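Local coordinates for citrate synthase (Metallosphaera sedula, PDB 6ABW), which probably catalyses the condensation of acetyl-CoA with oxaloacetate and water to give citrate and coenzyme A, a step of the tricarboxylic acid cycle, at residues Glu159-Glu162 / Lys166-Leu169; Met121-Ala126 / His357-Val362; Phe241-Glu246 / Glu251-Arg256; Ser102-Met107 / Phe342-Ala347; Leu189-Asp194 / Lys281-Tyr286. All blocks are in the same frame, centred on the assembly; numbering follows the deposited sequence.

Overall arrangement
All five contacts belong to one largely helical chain of a dimer. Helix 342-365 ties several together: interaction 4 uses its start and interaction 2 a later part, their centres about 25 Å apart. Interaction 4 touches interaction 5 where Phe346 meets Tyr192, and interaction 1 where Phe168 meets Leu345; His357 of interaction 2 reaches Asp194 of interaction 5. Interactions 4 and 5 lie nearest the probable active site: the side chains of Tyr192 and Thr343 are about 3 and 8 Å from that of Asp325, and that of Thr343 about 7 Å from acetyl-CoA. Interaction 3, about 48 Å from interaction 2 (centre to centre), has Trp253 about 4 Å from acetyl-CoA-binding Leu265 (side chains).

Interaction 1. Residues Glu159-Glu162 / Lys166-Leu169; sequences EPSE and KSFL
Ser161, in the irregular segment 159-162, passes beside an early turn of helix 164-173, its CA 5.8 Å from the CA of Ser167. The hydroxyl of Ser167 is the hub of the contact. It donates to the backbone oxygen of Glu159, with 2.6 Å between Ser167 OG and Glu159 O; the bond is moderately bent at the carbonyl (C=O...OG 153°) and tilted 21° from its plane. Ser167 OG also accepts a hydrogen bond from Ser161 OG at 2.8 Å. Placing OG beside its own backbone N (chi1 -64°) brings the Ser167 hydroxyl to these two partners; it has a further, weak bond to Ser163 O. Ser161 OG in turn accepts from Ser163 N, an ST turn at the approach to the helix. A water completes the grip, accepting from Glu159 N at 3.0 Å and donating to Ser167 O at 2.8 Å. Lys166 runs its extended chain past Ser161, with Lys166 CB 3.5 Å from Ser161 OG. Its amine faces Glu162 across 4.2 Å between Lys166 NZ and Glu162 OE1, too long for a salt bridge. The contact is thus a polar one at the surface, folding the incoming loop back onto its own helix. Behind it, Phe168 packs on helix 128-151 and on Leu345 and Leu348 of helix 342-365, while Lys166 and Leu169 lean on helix 179-191.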
# COMPACT_ATOMS: atom_id res chain seq x y z
N GLU A 159 24.94 -1.16 -13.19
CA GLU A 159 26.23 -1.74 -12.83
C GLU A 159 27.06 -0.75 -12.09
O GLU A 159 26.86 0.47 -12.24
CB GLU A 159 26.97 -2.13 -14.09
CG GLU A 159 26.12 -3.03 -14.91
CD GLU A 159 26.86 -3.73 -15.99
OE1 GLU A 159 27.62 -3.07 -16.75
OE2 GLU A 159 26.64 -4.94 -16.09
N PRO A 160 28.04 -1.24 -11.31
CA PRO A 160 28.93 -0.35 -10.60
C PRO A 160 29.54 0.72 -11.48
O PRO A 160 29.79 0.52 -12.67
CB PRO A 160 30.02 -1.29 -10.11
CG PRO A 160 29.36 -2.59 -10.04
CD PRO A 160 28.56 -2.62 -11.29
N SER A 161 29.71 1.91 -10.92
CA SER A 161 30.34 3.04 -11.62
C SER A 161 30.80 3.97 -10.56
O SER A 161 30.71 3.67 -9.36
CB SER A 161 29.38 3.74 -12.64
OG SER A 161 28.45 4.63 -12.01
N GLU A 162 31.24 5.12 -10.98
CA GLU A 162 31.64 6.20 -10.05
C GLU A 162 30.55 6.76 -9.18
O GLU A 162 30.86 7.33 -8.13
CB GLU A 162 32.40 7.31 -10.84
CG GLU A 162 33.78 6.69 -11.24
CD GLU A 162 34.59 7.44 -12.30
OE1 GLU A 162 34.70 6.94 -13.45
OE2 GLU A 162 35.14 8.51 -11.95
N LYS A 166 25.20 8.08 -11.92
CA LYS A 166 25.73 7.61 -13.19
C LYS A 166 25.26 6.20 -13.59
O LYS A 166 24.87 5.99 -14.73
CB LYS A 166 27.30 7.68 -13.20
CG LYS A 166 27.83 7.45 -14.57
CD LYS A 166 29.35 7.50 -14.51
CE LYS A 166 29.90 7.15 -15.89
NZ LYS A 166 31.35 7.58 -15.95
N SER A 167 25.25 5.30 -12.64
CA SER A 167 24.77 3.91 -12.88
C SER A 167 23.32 3.88 -13.32
O SER A 167 22.94 3.14 -14.27
CB SER A 167 24.99 3.04 -11.65
OG SER A 167 26.37 2.88 -11.36
N PHE A 168 22.52 4.77 -12.71
CA PHE A 168 21.09 4.88 -13.02
C PHE A 168 20.88 5.44 -14.45
O PHE A 168 20.13 4.89 -15.29
CB PHE A 168 20.36 5.72 -11.92
CG PHE A 168 18.96 6.04 -12.31
CD1 PHE A 168 18.04 4.99 -12.47
CD2 PHE A 168 18.54 7.37 -12.63
CE1 PHE A 168 16.74 5.24 -12.86
CE2 PHE A 168 17.24 7.61 -13.03
CZ PHE A 168 16.32 6.54 -13.12
N LEU A 169 21.62 6.50 -14.80
CA LEU A 169 21.53 7.07 -16.13
C LEU A 169 22.04 6.14 -17.24
O LEU A 169 21.44 6.06 -18.29
CB LEU A 169 22.24 8.40 -16.21
CG LEU A 169 21.69 9.57 -15.40
CD1 LEU A 169 22.68 10.73 -15.46
CD2 LEU A 169 20.33 10.00 -15.89
O HOH W 1 24.76 1.16 -15.10

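Interaction 2. Residues Met121-Ala126 / His357-Val362; sequences MPWNKA and HVIEYV
The indole of Trp123 offers one face to Val362 and its six-membered rim to Val358 and Ile359. Val362 CG2 stands 3.7 Å from the centroid of the six-membered ring of Trp123 and only 3° off the normal, a CH-pi contact almost exactly over the centre. The second methyl, Val362 CG1, lies 3.7 Å from Trp123 CE3, so both branches of the valine rest on the indole. At the far end of the ring Val358 CG2 meets Trp123 CH2 in the ring plane at 3.7 Å, and Ile359 CG1 comes up near that plane to Trp123 CZ3 at 3.8 Å. Val358 and Val362 follow each other by one turn, their spacing held by the bond from Val362 N to Val358 O (2.8 Å). In this predominantly helical citrate synthase fold, Trp123 thereby anchors the loop between helices 104-119 and 128-151 to a late part of helix 342-365, some 230 residues away in sequence. Trp123 CG sits beside the backbone N (chi1 -72°), directing the indole at the helix. The indole N-H points elsewhere, to the backbone oxygen of Ser212, and Leu211 and Ile214 also touch the ring.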
# COMPACT_ATOMS: atom_id res chain seq x y z
N MET A 121 12.07 -8.95 4.73
CA MET A 121 12.55 -9.56 5.98
C MET A 121 11.93 -8.87 7.18
O MET A 121 11.49 -7.71 7.09
CB MET A 121 14.08 -9.40 6.07
CG MET A 121 14.89 -10.20 5.09
SD MET A 121 14.74 -11.95 5.49
CE MET A 121 15.97 -11.99 6.83
N PRO A 122 11.94 -9.53 8.35
CA PRO A 122 11.32 -8.89 9.50
C PRO A 122 12.15 -7.67 9.98
O PRO A 122 13.35 -7.57 9.75
CB PRO A 122 11.31 -10.00 10.60
CG PRO A 122 11.55 -11.27 9.88
CD PRO A 122 12.27 -10.95 8.59
N TRP A 123 11.49 -6.80 10.71
CA TRP A 123 12.19 -5.67 11.32
C TRP A 123 13.23 -6.23 12.30
O TRP A 123 12.98 -7.20 13.00
CB TRP A 123 11.19 -4.77 12.00
CG TRP A 123 10.42 -4.04 10.94
CD1 TRP A 123 9.30 -4.45 10.28
CD2 TRP A 123 10.84 -2.82 10.33
NE1 TRP A 123 8.99 -3.52 9.30
CE2 TRP A 123 9.89 -2.50 9.34
CE3 TRP A 123 11.90 -1.93 10.58
CZ2 TRP A 123 10.00 -1.34 8.57
CZ3 TRP A 123 11.98 -0.78 9.83
CH2 TRP A 123 11.04 -0.51 8.83
N ASN A 124 14.40 -5.65 12.25
CA ASN A 124 15.57 -6.04 13.06
C ASN A 124 16.50 -4.83 13.20
O ASN A 124 17.11 -4.40 12.23
CB ASN A 124 16.26 -7.24 12.38
CG ASN A 124 17.42 -7.71 13.19
OD1 ASN A 124 17.27 -7.87 14.38
ND2 ASN A 124 18.54 -7.89 12.60
N LYS A 125 16.64 -4.28 14.41
CA LYS A 125 17.51 -3.08 14.57
C LYS A 125 18.85 -3.13 13.91
O LYS A 125 19.25 -2.17 13.29
CB LYS A 125 17.74 -2.73 16.03
CG LYS A 125 16.58 -2.02 16.70
CD LYS A 125 17.07 -1.35 18.00
CE LYS A 125 15.95 -0.56 18.68
NZ LYS A 125 16.13 0.93 18.52
N ALA A 126 19.57 -4.25 13.99
CA ALA A 126 20.91 -4.37 13.41
C ALA A 126 21.01 -4.35 11.89
O ALA A 126 22.02 -3.98 11.37
CB ALA A 126 21.63 -5.63 13.88
N HIS A 357 12.02 7.33 7.34
CA HIS A 357 10.89 7.60 8.24
C HIS A 357 10.33 6.35 8.90
O HIS A 357 9.98 6.37 10.07
CB HIS A 357 9.76 8.34 7.56
CG HIS A 357 9.95 9.82 7.49
ND1 HIS A 357 9.62 10.64 8.54
CD2 HIS A 357 10.34 10.64 6.48
CE1 HIS A 357 9.93 11.90 8.22
NE2 HIS A 357 10.35 11.92 6.97
N VAL A 358 10.21 5.26 8.16
CA VAL A 358 9.65 4.08 8.73
C VAL A 358 10.64 3.46 9.73
O VAL A 358 10.18 2.99 10.77
CB VAL A 358 9.11 3.02 7.74
CG1 VAL A 358 7.93 3.65 6.97
CG2 VAL A 358 10.14 2.47 6.81
N ILE A 359 11.93 3.54 9.46
CA ILE A 359 12.95 2.98 10.37
C ILE A 359 12.89 3.77 11.67
O ILE A 359 12.82 3.18 12.73
CB ILE A 359 14.33 2.95 9.78
CG1 ILE A 359 14.41 1.96 8.66
CG2 ILE A 359 15.41 2.66 10.88
CD1 ILE A 359 15.63 2.01 7.86
N GLU A 360 12.82 5.09 11.58
CA GLU A 360 12.69 5.95 12.78
C GLU A 360 11.47 5.61 13.56
O GLU A 360 11.49 5.49 14.81
CB GLU A 360 12.55 7.42 12.39
CG GLU A 360 13.69 8.32 12.64
CD GLU A 360 13.32 9.83 12.42
OE1 GLU A 360 14.14 10.65 12.89
OE2 GLU A 360 12.25 10.17 11.79
N TYR A 361 10.36 5.45 12.84
CA TYR A 361 9.11 5.13 13.46
C TYR A 361 9.08 3.77 14.17
O TYR A 361 8.63 3.69 15.33
CB TYR A 361 7.96 5.27 12.45
CG TYR A 361 6.62 5.09 13.06
CD1 TYR A 361 5.99 6.12 13.74
CD2 TYR A 361 5.98 3.87 12.97
CE1 TYR A 361 4.72 5.94 14.30
CE2 TYR A 361 4.75 3.65 13.54
CZ TYR A 361 4.10 4.68 14.20
OH TYR A 361 2.84 4.39 14.76
N VAL A 362 9.55 2.72 13.51
CA VAL A 362 9.49 1.38 14.07
C VAL A 362 10.46 1.35 15.28
O VAL A 362 10.12 0.75 16.33
CB VAL A 362 9.86 0.30 13.04
CG1 VAL A 362 10.07 -1.03 13.68
CG2 VAL A 362 8.76 0.15 11.93

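Interaction 3. Residues Phe241-Glu246 / Glu251-Arg256; sequences FVEIGE and ESWFKR
Trp253 meets Glu243 at the edge of its indole and Ile244 over a face. Trp253 NE1 donates to Glu243 OE2 at 2.9 Å, nearly straight (N-H...O 169°), and the acceptor lies close to the ring plane. The carboxylate is turned otherwise: OE2 is approached from its anti side, 32° out of the carboxylate plane. Over one face, Ile244 CG1 stands 3.6 Å from the centroid of the five-membered ring, a CH-pi contact displaced toward the rim, and Ile244 CG1 lies just 3.4 Å from Trp253 CG. Ile244 CD1 continues along the same face to Trp253 CE3 at 3.8 Å. Glu243 reaches the indole through an extended chain whose CG lies opposite its backbone N (chi1 -177°).

In the next shell, helix 233-244 and helix 250-260 follow each other in the chain, joined by a short loop. Gly245, with positive phi, ends the first helix just after the contact residues, and Gly245 N still bonds to Phe241 O at 3.0 Å. Ile244 also packs on Thr250 and on Ile303 of helix 295-315. Trp253 touches Ile258, and its side chain comes within about 4 Å of that of Leu265, which binds acetyl-CoA.

Chemically, the edge bond and the covered face together restrain the rotation of the indole. Arg256 lies farther off, with 6.1 Å between Arg256 NH1 and Glu243 OE2. The indole N-H, and more weakly the distant Arg256, would tend to favour the ionised carboxylate.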
# COMPACT_ATOMS: atom_id res chain seq x y z
N PHE A 241 4.51 24.07 -20.20
CA PHE A 241 5.56 24.43 -21.15
C PHE A 241 5.34 23.76 -22.50
O PHE A 241 5.57 24.34 -23.57
CB PHE A 241 6.97 24.13 -20.66
CG PHE A 241 7.24 24.44 -19.20
CD1 PHE A 241 6.65 25.55 -18.55
CD2 PHE A 241 8.04 23.62 -18.44
CE1 PHE A 241 6.86 25.80 -17.21
CE2 PHE A 241 8.28 23.86 -17.11
CZ PHE A 241 7.69 24.95 -16.46
N VAL A 242 4.90 22.53 -22.44
CA VAL A 242 4.61 21.79 -23.65
C VAL A 242 3.47 22.43 -24.46
O VAL A 242 3.60 22.61 -25.66
CB VAL A 242 4.27 20.34 -23.35
CG1 VAL A 242 3.85 19.59 -24.65
CG2 VAL A 242 5.45 19.66 -22.68
N GLU A 243 2.45 22.86 -23.76
CA GLU A 243 1.32 23.52 -24.36
C GLU A 243 1.71 24.87 -24.99
O GLU A 243 1.20 25.26 -26.06
CB GLU A 243 0.26 23.69 -23.27
CG GLU A 243 -1.07 24.30 -23.66
CD GLU A 243 -2.08 24.05 -22.54
OE1 GLU A 243 -2.31 22.86 -22.22
OE2 GLU A 243 -2.55 25.03 -21.93
N ILE A 244 2.57 25.60 -24.31
CA ILE A 244 3.10 26.87 -24.84
C ILE A 244 3.91 26.60 -26.13
O ILE A 244 3.69 27.28 -27.15
CB ILE A 244 3.90 27.63 -23.78
CG1 ILE A 244 3.00 28.07 -22.65
CG2 ILE A 244 4.64 28.82 -24.40
CD1 ILE A 244 3.74 28.42 -21.40
N GLY A 245 4.77 25.59 -26.13
CA GLY A 245 5.42 25.15 -27.36
C GLY A 245 6.64 25.90 -27.78
O GLY A 245 7.66 25.30 -28.05
N GLU A 246 6.58 27.23 -27.79
CA GLU A 246 7.69 28.11 -28.26
C GLU A 246 7.78 29.33 -27.33
O GLU A 246 6.72 29.81 -26.89
CB GLU A 246 7.41 28.62 -29.67
CG GLU A 246 7.25 27.54 -30.72
CD GLU A 246 8.55 26.80 -31.00
OE1 GLU A 246 9.62 27.36 -30.69
OE2 GLU A 246 8.53 25.64 -31.53
N GLU A 251 3.88 34.70 -23.28
CA GLU A 251 3.07 35.83 -22.80
C GLU A 251 1.61 35.68 -23.14
O GLU A 251 0.74 35.92 -22.30
CB GLU A 251 3.56 37.16 -23.37
CG GLU A 251 4.75 37.66 -22.60
CD GLU A 251 5.27 39.07 -23.01
OE1 GLU A 251 4.56 39.85 -23.77
OE2 GLU A 251 6.40 39.35 -22.48
N SER A 252 1.34 35.25 -24.37
CA SER A 252 -0.04 35.03 -24.80
C SER A 252 -0.75 33.92 -24.01
O SER A 252 -1.90 34.13 -23.56
CB SER A 252 -0.13 34.77 -26.33
OG SER A 252 -1.43 34.34 -26.70
N TRP A 253 -0.07 32.79 -23.80
CA TRP A 253 -0.60 31.74 -22.98
C TRP A 253 -0.91 32.26 -21.55
O TRP A 253 -1.95 31.93 -21.00
CB TRP A 253 0.36 30.58 -22.94
CG TRP A 253 -0.08 29.38 -22.16
CD1 TRP A 253 -0.65 28.24 -22.65
CD2 TRP A 253 0.10 29.18 -20.75
NE1 TRP A 253 -0.92 27.37 -21.62
CE2 TRP A 253 -0.44 27.92 -20.44
CE3 TRP A 253 0.66 29.96 -19.69
CZ2 TRP A 253 -0.42 27.39 -19.16
CZ3 TRP A 253 0.67 29.43 -18.41
CH2 TRP A 253 0.11 28.17 -18.13
N PHE A 254 0.02 32.99 -21.01
CA PHE A 254 -0.12 33.52 -19.61
C PHE A 254 -1.31 34.50 -19.59
O PHE A 254 -2.15 34.41 -18.69
CB PHE A 254 1.14 34.24 -19.16
CG PHE A 254 1.15 34.62 -17.69
CD1 PHE A 254 1.55 33.74 -16.70
CD2 PHE A 254 0.84 35.90 -17.30
CE1 PHE A 254 1.56 34.13 -15.32
CE2 PHE A 254 0.90 36.29 -15.97
CZ PHE A 254 1.24 35.40 -14.98
N LYS A 255 -1.39 35.40 -20.58
CA LYS A 255 -2.58 36.32 -20.68
C LYS A 255 -3.93 35.59 -20.72
O LYS A 255 -4.88 35.88 -19.95
CB LYS A 255 -2.39 37.29 -21.84
CG LYS A 255 -3.53 38.32 -22.02
CD LYS A 255 -3.88 39.06 -20.74
CE LYS A 255 -4.99 40.10 -20.95
NZ LYS A 255 -4.42 41.32 -21.51
N ARG A 256 -4.01 34.57 -21.56
CA ARG A 256 -5.23 33.81 -21.76
C ARG A 256 -5.60 32.88 -20.60
O ARG A 256 -6.69 32.95 -20.08
CB ARG A 256 -5.13 33.09 -23.14
CG ARG A 256 -4.89 34.08 -24.35
CD ARG A 256 -4.40 33.43 -25.67
NE ARG A 256 -4.64 32.00 -25.65
CZ ARG A 256 -3.71 31.02 -25.63
NH1 ARG A 256 -4.10 29.76 -25.50
NH2 ARG A 256 -2.40 31.26 -25.80

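Interaction 4. Residues Ser102-Met107 / Phe342-Ala347; sequences SDAVGM and FTSLFA
Val105 and Ser344 mark a close helix-helix approach, the first turns of helix 104-119 and helix 342-365 meeting in the buried interior of the mainly helical citrate synthase fold; Val105 CA and Ser344 CA are 5.4 Å apart. The contact is made by Ala104 and Ser344 with the branched Val105 and Thr343. Its apolar pair is methyl on methyl, Val105 CG2 touching Thr343 CG2 at 3.7 Å. Thr343 directs CG2 this way by holding it opposite its backbone N, while OG1 lies opposite the carbonyl carbon (chi1 -67°). That hydroxyl has its polar partners elsewhere, in Glu235, Gly232 N and a bound glycerol. The Thr343 side chain is about 7 Å from acetyl-CoA, so the contact lies near the acetyl-CoA pocket.

Polar bonds belong to the helix start and do not span the two segments. Asp103 is the N-cap: Val105 N donates to Asp103 OD1 at 2.9 Å, with an N-H...O angle of 140°. Met107 N bonds to Asp103 O, closing the first turn. Val105 N and Ser344 OG lie near each other, but their angle is poor for bonding.

Farther along, Ala347 packs on Met108 and on Leu222 and Leu225 of helix 214-225, and Ala104 also touches Val146 of helix 128-151. Methyl meets hydroxyl at Ser344: its OG is 3.6 Å from Val105 CG2 and, at the tightest point, 3.3 Å from Ala104 CB and 3.4 Å from Ala104 C.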
# COMPACT_ATOMS: atom_id res chain seq x y z
N SER A 102 0.76 1.71 -19.21
CA SER A 102 0.36 1.77 -17.78
C SER A 102 1.08 2.91 -17.08
O SER A 102 2.19 3.28 -17.47
CB SER A 102 0.76 0.50 -17.02
OG SER A 102 0.36 -0.65 -17.69
N ASP A 103 0.44 3.48 -16.07
CA ASP A 103 1.06 4.52 -15.25
C ASP A 103 2.41 3.99 -14.68
O ASP A 103 2.47 2.88 -14.14
CB ASP A 103 0.11 4.87 -14.14
CG ASP A 103 0.59 6.04 -13.30
OD1 ASP A 103 1.77 6.11 -12.95
OD2 ASP A 103 -0.21 6.95 -13.00
N ALA A 104 3.49 4.75 -14.86
CA ALA A 104 4.79 4.29 -14.43
C ALA A 104 4.87 4.04 -12.90
O ALA A 104 5.51 3.12 -12.49
CB ALA A 104 5.86 5.27 -14.88
N VAL A 105 4.19 4.85 -12.08
CA VAL A 105 4.21 4.65 -10.66
C VAL A 105 3.53 3.30 -10.31
O VAL A 105 3.99 2.58 -9.42
CB VAL A 105 3.56 5.85 -9.94
CG1 VAL A 105 3.36 5.55 -8.42
CG2 VAL A 105 4.46 7.04 -10.16
N GLY A 106 2.48 2.92 -11.06
CA GLY A 106 1.79 1.65 -10.95
C GLY A 106 2.69 0.46 -11.29
O GLY A 106 2.68 -0.59 -10.63
N MET A 107 3.49 0.63 -12.33
CA MET A 107 4.47 -0.39 -12.64
C MET A 107 5.51 -0.55 -11.52
O MET A 107 5.90 -1.66 -11.15
CB MET A 107 5.14 -0.03 -13.97
CG MET A 107 4.15 0.03 -15.10
SD MET A 107 4.89 0.52 -16.69
CE MET A 107 5.96 -0.79 -16.91
N PHE A 342 8.13 11.46 -14.73
CA PHE A 342 8.59 12.40 -13.72
C PHE A 342 8.25 12.05 -12.24
O PHE A 342 9.08 12.19 -11.36
CB PHE A 342 8.13 13.81 -14.04
CG PHE A 342 8.67 14.43 -15.32
CD1 PHE A 342 9.68 13.88 -16.04
CD2 PHE A 342 8.14 15.66 -15.71
CE1 PHE A 342 10.12 14.52 -17.21
CE2 PHE A 342 8.56 16.32 -16.84
CZ PHE A 342 9.57 15.74 -17.60
N THR A 343 7.03 11.58 -12.01
CA THR A 343 6.65 11.19 -10.67
C THR A 343 7.44 9.93 -10.21
O THR A 343 7.69 9.78 -9.03
CB THR A 343 5.12 11.06 -10.53
OG1 THR A 343 4.59 12.40 -10.68
CG2 THR A 343 4.74 10.56 -9.14
N SER A 344 7.75 9.01 -11.14
CA SER A 344 8.59 7.85 -10.83
C SER A 344 10.00 8.26 -10.41
O SER A 344 10.61 7.61 -9.53
CB SER A 344 8.63 6.86 -12.03
OG SER A 344 7.38 6.25 -12.16
N LEU A 345 10.52 9.35 -11.00
CA LEU A 345 11.83 9.89 -10.64
C LEU A 345 11.81 10.53 -9.28
O LEU A 345 12.73 10.37 -8.48
CB LEU A 345 12.38 10.85 -11.71
CG LEU A 345 12.62 10.16 -13.04
CD1 LEU A 345 12.63 11.22 -14.16
CD2 LEU A 345 13.95 9.42 -12.95
N PHE A 346 10.73 11.24 -8.98
CA PHE A 346 10.44 11.67 -7.63
C PHE A 346 10.49 10.47 -6.67
O PHE A 346 11.13 10.53 -5.58
CB PHE A 346 9.06 12.41 -7.55
CG PHE A 346 8.54 12.61 -6.17
CD1 PHE A 346 8.87 13.76 -5.45
CD2 PHE A 346 7.77 11.66 -5.56
CE1 PHE A 346 8.39 13.95 -4.16
CE2 PHE A 346 7.33 11.81 -4.25
CZ PHE A 346 7.66 12.94 -3.54
N ALA A 347 9.76 9.42 -7.01
CA ALA A 347 9.64 8.25 -6.14
C ALA A 347 11.02 7.61 -5.89
O ALA A 347 11.31 7.16 -4.80
CB ALA A 347 8.67 7.23 -6.72

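Interaction 5. Residues Leu189-Asp194 / Lys281-Tyr286; sequences LILYAD and KIFKKY
Leu191 and Phe283 form the dense part of this buried contact. Leu191 CD1 sits over the centre of the Phe283 ring, 3.6 Å from its centroid and 5° off the normal, a CH-pi contact. With CG opposite the carbonyl carbon (chi1 -74°), Leu191 carries this methyl over the ring. Farther back, Leu191 CB presses on Phe283 CE2 at 3.7 Å; the two side chains lie alongside one another, pointing opposite ways. Both leucine methyls also touch Ile282, with Leu191 CD1 3.8 Å from Ile282 CG2 and Leu191 CD2 3.9 Å from Ile282 CD1. Leu191 closes helix 179-191 and Tyr192 is the first residue to leave it, so in this citrate synthase fold the end of that helix lies against helix 278-292, with the tyrosine turned toward the probable active site. Tyr192 OH hydrogen-bonds to OD1 of Asp325, the probable active-site aspartate, and to Ser328 OG. The aromatic side of the contact is looser: Phe283 turns its edge to the face of Tyr192, the centroids 5.2 Å apart and the planes at 54°, and the nearest atoms, Phe283 CZ and Tyr192 CE2, are 4.0 Å apart. Phe346 adds a further edge-to-face pair with Tyr192. Lys281 and Lys285 lie on the solvent side of helix 278-292, whereas Lys284 makes a salt bridge to Glu308 of helix 295-315.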
# COMPACT_ATOMS: atom_id res chain seq x y z
N LEU A 189 18.19 13.69 -7.08
CA LEU A 189 18.03 12.64 -6.07
C LEU A 189 18.14 13.16 -4.68
O LEU A 189 17.39 12.75 -3.81
CB LEU A 189 19.05 11.55 -6.22
CG LEU A 189 18.89 10.75 -7.47
CD1 LEU A 189 20.13 9.95 -7.80
CD2 LEU A 189 17.69 9.83 -7.26
N ILE A 190 19.06 14.09 -4.45
CA ILE A 190 19.12 14.70 -3.10
C ILE A 190 17.92 15.61 -2.83
O ILE A 190 17.32 15.59 -1.73
CB ILE A 190 20.43 15.52 -2.93
CG1 ILE A 190 21.66 14.55 -2.94
CG2 ILE A 190 20.40 16.32 -1.63
CD1 ILE A 190 22.98 15.27 -3.16
N LEU A 191 17.54 16.38 -3.85
CA LEU A 191 16.53 17.43 -3.69
C LEU A 191 15.15 16.89 -3.29
O LEU A 191 14.41 17.52 -2.54
CB LEU A 191 16.44 18.28 -4.96
CG LEU A 191 17.58 19.29 -5.23
CD1 LEU A 191 17.62 19.87 -6.63
CD2 LEU A 191 17.56 20.42 -4.20
N TYR A 192 14.78 15.75 -3.86
CA TYR A 192 13.51 15.14 -3.64
C TYR A 192 13.48 14.08 -2.50
O TYR A 192 12.43 13.46 -2.28
CB TYR A 192 12.98 14.57 -4.98
CG TYR A 192 12.14 15.47 -5.87
CD1 TYR A 192 11.23 16.42 -5.33
CD2 TYR A 192 12.13 15.30 -7.24
CE1 TYR A 192 10.38 17.13 -6.13
CE2 TYR A 192 11.28 16.03 -8.04
CZ TYR A 192 10.40 16.97 -7.48
OH TYR A 192 9.51 17.68 -8.30
N ALA A 193 14.60 13.93 -1.74
CA ALA A 193 14.74 12.79 -0.85
C ALA A 193 13.71 12.79 0.26
O ALA A 193 13.22 11.72 0.59
CB ALA A 193 16.14 12.65 -0.30
N ASP A 194 13.39 13.92 0.89
CA ASP A 194 12.41 13.94 1.93
C ASP A 194 11.79 15.33 2.11
O ASP A 194 12.51 16.31 1.91
CB ASP A 194 13.00 13.57 3.31
CG ASP A 194 11.87 13.23 4.31
OD1 ASP A 194 10.88 12.48 3.94
OD2 ASP A 194 11.86 13.78 5.43
N LYS A 281 15.34 26.87 -6.61
CA LYS A 281 16.51 27.57 -7.09
C LYS A 281 17.63 26.61 -7.52
O LYS A 281 18.42 26.88 -8.46
CB LYS A 281 17.04 28.45 -5.96
CG LYS A 281 16.07 29.54 -5.59
CD LYS A 281 16.58 30.43 -4.48
CE LYS A 281 16.56 29.76 -3.14
NZ LYS A 281 15.81 30.56 -2.12
N ILE A 282 17.69 25.47 -6.85
CA ILE A 282 18.73 24.50 -7.16
C ILE A 282 18.35 23.74 -8.41
O ILE A 282 19.20 23.57 -9.33
CB ILE A 282 19.01 23.59 -5.96
CG1 ILE A 282 19.38 24.43 -4.77
CG2 ILE A 282 20.14 22.65 -6.32
CD1 ILE A 282 19.34 23.75 -3.43
N PHE A 283 17.10 23.27 -8.49
CA PHE A 283 16.68 22.65 -9.79
C PHE A 283 16.94 23.63 -10.97
O PHE A 283 17.43 23.21 -12.04
CB PHE A 283 15.22 22.28 -9.76
CG PHE A 283 14.94 20.93 -9.18
CD1 PHE A 283 15.38 19.79 -9.83
CD2 PHE A 283 14.27 20.78 -8.01
CE1 PHE A 283 15.15 18.52 -9.32
CE2 PHE A 283 14.02 19.53 -7.49
CZ PHE A 283 14.48 18.37 -8.15
N LYS A 284 16.66 24.92 -10.75
CA LYS A 284 16.89 25.88 -11.84
C LYS A 284 18.34 25.92 -12.32
O LYS A 284 18.61 25.89 -13.53
CB LYS A 284 16.44 27.27 -11.42
CG LYS A 284 16.55 28.23 -12.61
CD LYS A 284 16.08 29.59 -12.25
CE LYS A 284 16.27 30.50 -13.47
NZ LYS A 284 15.80 31.86 -13.05
N LYS A 285 19.25 25.97 -11.38
CA LYS A 285 20.69 26.02 -11.63
C LYS A 285 21.09 24.87 -12.51
O LYS A 285 21.78 25.05 -13.52
CB LYS A 285 21.40 25.94 -10.31
CG LYS A 285 22.92 25.87 -10.31
CD LYS A 285 23.34 25.67 -8.84
CE LYS A 285 24.68 26.28 -8.46
NZ LYS A 285 25.76 25.39 -8.94
N TYR A 286 20.63 23.65 -12.15
CA TYR A 286 21.02 22.48 -12.85
C TYR A 286 20.31 22.35 -14.16
O TYR A 286 20.88 21.82 -15.08
CB TYR A 286 20.92 21.20 -11.97
CG TYR A 286 22.04 21.18 -10.96
CD1 TYR A 286 23.36 20.82 -11.34
CD2 TYR A 286 21.85 21.62 -9.72
CE1 TYR A 286 24.38 20.85 -10.42
CE2 TYR A 286 22.86 21.65 -8.79
CZ TYR A 286 24.14 21.28 -9.15
OH TYR A 286 25.11 21.40 -8.14